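Local atomic coordinates of uncharacterized protein (Bacteroides ovatus, PDB entry 4IRT), a protein that is of unknown function but carries a BNR-repeat-like beta-propeller domain and is a putative neuraminidase, which would cleave terminal sialic acids from glycans. Residues E372-K375 against K376-L380. Sequence-based numbering, arbitrary orientation.
Sequences ELWK and KQRKL
Over one face of the Trp374 indole stands CD of Arg378, 3.8 Å from the centroid of the six-membered ring and 19° off its normal, a CH-pi contact. At the indole edge, near its plane, lie the backbone O of Lys379 and N of Leu380, while the guanidinium of Arg378, its plane tilted 20° from the ring, takes Trp374 O at its own edge. A water sits over one guanidinium face, offset toward the rim, and donates to Lys375 O. The bend at chi2 of Arg378 (-77°) folds the chain back over the ring and brings NH1 within 2.9 Å of Trp374 O. That carbonyl is gripped twice, since Arg378 N also donates to it at 3.0 Å; the two donors approach from opposite faces of the carbonyl plane, neither on a lone pair. Here a helix ends: Lys376, Gln377 and Arg378 each donate their N-H to the carbonyl four residues back, and at Arg378 the backbone turns left-handed, with positive phi. Helix 371-377 is the only helix in the modelled chain of this beta-propeller, seated against the first strands of three four-stranded sheets (28-31, 124-131 and 318-322), which in propeller blades normally line the central axis. Strand 318-322 receives the indole, NE1 bonding to Val321 O, and Arg378 forms salt bridges with Glu187 and Glu322. A leucine in place of Trp374 would probably leave Arg378 CD without a flat surface to lie on and Val321 O without its indole donor. On another side of the helix end, Leu373 CD1 rests against Gln377 CD at 3.7 Å and Leu373 CG against Lys379 CB at 3.8 Å. Lys375 NZ reaches the syn lone pair of Glu372 OE2 at 2.9 Å in a salt bridge and also donates to Val185 O.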
loop_
_atom_site.group_PDB
_atom_site.type_symbol
_atom_site.label_atom_id
_atom_site.label_comp_id
_atom_site.label_asym_id
_atom_site.label_seq_id
_atom_site.Cartn_x
_atom_site.Cartn_y
_atom_site.Cartn_z
ATOM N N GLU A 372 -8.973 -3.153 -6.659
ATOM C CA GLU A 372 -10.362 -3.495 -6.957
ATOM C C GLU A 372 -10.544 -4.262 -8.271
ATOM O O GLU A 372 -11.345 -5.179 -8.365
ATOM C CB GLU A 372 -11.222 -2.231 -6.870
ATOM C CG GLU A 372 -11.126 -1.575 -5.488
ATOM C CD GLU A 372 -11.292 -2.570 -4.326
ATOM O OE1 GLU A 372 -12.397 -3.115 -4.163
ATOM O OE2 GLU A 372 -10.313 -2.823 -3.594
ATOM N N LEU A 373 -9.762 -3.930 -9.286
ATOM C CA LEU A 373 -9.801 -4.657 -10.535
ATOM C C LEU A 373 -9.340 -6.093 -10.359
ATOM O O LEU A 373 -9.898 -6.988 -10.963
ATOM C CB LEU A 373 -8.927 -3.976 -11.577
ATOM C CG LEU A 373 -9.017 -4.511 -12.993
ATOM C CD1 LEU A 373 -10.422 -4.352 -13.574
ATOM C CD2 LEU A 373 -8.022 -3.728 -13.824
ATOM N N TRP A 374 -8.347 -6.329 -9.514
ATOM C CA TRP A 374 -7.952 -7.695 -9.234
ATOM C C TRP A 374 -9.116 -8.443 -8.537
ATOM O O TRP A 374 -9.470 -9.569 -8.937
ATOM C CB TRP A 374 -6.650 -7.749 -8.420
ATOM C CG TRP A 374 -6.350 -9.162 -8.047
ATOM C CD1 TRP A 374 -6.584 -9.758 -6.840
ATOM C CD2 TRP A 374 -5.892 -10.189 -8.918
ATOM N NE1 TRP A 374 -6.253 -11.079 -6.899
ATOM C CE2 TRP A 374 -5.808 -11.375 -8.158
ATOM C CE3 TRP A 374 -5.477 -10.213 -10.256
ATOM C CZ2 TRP A 374 -5.359 -12.570 -8.693
ATOM C CZ3 TRP A 374 -5.044 -11.419 -10.783
ATOM C CH2 TRP A 374 -4.971 -12.568 -9.990
ATOM N N LYS A 375 -9.714 -7.823 -7.521
ATOM C CA LYS A 375 -10.780 -8.468 -6.783
ATOM C C LYS A 375 -12.000 -8.788 -7.641
ATOM O O LYS A 375 -12.602 -9.852 -7.492
ATOM C CB LYS A 375 -11.232 -7.602 -5.614
ATOM C CG LYS A 375 -10.207 -7.410 -4.506
ATOM C CD LYS A 375 -10.848 -6.519 -3.455
ATOM C CE LYS A 375 -9.863 -6.025 -2.441
ATOM N NZ LYS A 375 -10.552 -4.949 -1.667
ATOM N N LYS A 376 -12.383 -7.862 -8.512
ATOM C CA LYS A 376 -13.641 -7.985 -9.263
ATOM C C LYS A 376 -13.443 -8.681 -10.589
ATOM O O LYS A 376 -14.339 -9.391 -11.035
ATOM C CB LYS A 376 -14.266 -6.612 -9.519
ATOM C CG LYS A 376 -14.542 -5.781 -8.283
ATOM C CD LYS A 376 -15.759 -6.254 -7.528
ATOM C CE LYS A 376 -15.994 -5.354 -6.319
ATOM N NZ LYS A 376 -17.289 -5.638 -5.645
ATOM N N GLN A 377 -12.294 -8.481 -11.232
ATOM C CA GLN A 377 -12.087 -8.981 -12.591
ATOM C C GLN A 377 -10.864 -9.877 -12.820
ATOM O O GLN A 377 -10.662 -10.370 -13.917
ATOM C CB GLN A 377 -12.088 -7.813 -13.588
ATOM C CG GLN A 377 -13.383 -7.022 -13.591
ATOM C CD GLN A 377 -13.468 -6.073 -14.771
ATOM O OE1 GLN A 377 -12.991 -6.387 -15.855
ATOM N NE2 GLN A 377 -14.079 -4.912 -14.562
ATOM N N ARG A 378 -10.092 -10.141 -11.765
ATOM C CA ARG A 378 -8.836 -10.877 -11.852
ATOM C C ARG A 378 -7.906 -10.388 -12.951
ATOM O O ARG A 378 -7.286 -11.180 -13.651
ATOM C CB ARG A 378 -9.096 -12.398 -11.979
ATOM C CG ARG A 378 -9.780 -12.958 -10.749
ATOM C CD ARG A 378 -8.776 -13.115 -9.628
ATOM N NE ARG A 378 -9.388 -13.810 -8.504
ATOM C CZ ARG A 378 -9.954 -13.227 -7.466
ATOM N NH1 ARG A 378 -9.966 -11.907 -7.336
ATOM N NH2 ARG A 378 -10.500 -13.988 -6.530
ATOM N N LYS A 379 -7.795 -9.074 -13.063
ATOM C CA LYS A 379 -6.791 -8.420 -13.916
ATOM C C LYS A 379 -5.855 -7.643 -13.017
ATOM O O LYS A 379 -6.303 -7.069 -12.007
ATOM C CB LYS A 379 -7.456 -7.469 -14.890
ATOM C CG LYS A 379 -8.239 -8.187 -15.976
ATOM C CD LYS A 379 -9.032 -7.192 -16.802
ATOM C CE LYS A 379 -9.601 -7.846 -18.045
ATOM N NZ LYS A 379 -10.143 -6.831 -18.986
ATOM N N LEU A 380 -4.561 -7.674 -13.356
ATOM C CA LEU A 380 -3.523 -6.963 -12.597
ATOM C C LEU A 380 -3.015 -5.792 -13.409
ATOM O O LEU A 380 -2.313 -5.980 -14.437
ATOM C CB LEU A 380 -2.344 -7.888 -12.257
ATOM C CG LEU A 380 -1.179 -7.330 -11.441
ATOM C CD1 LEU A 380 -1.710 -6.807 -10.108
ATOM C CD2 LEU A 380 -0.117 -8.402 -11.231
HETATM O O HOH W 1 -13.426 -11.994 -9.127
#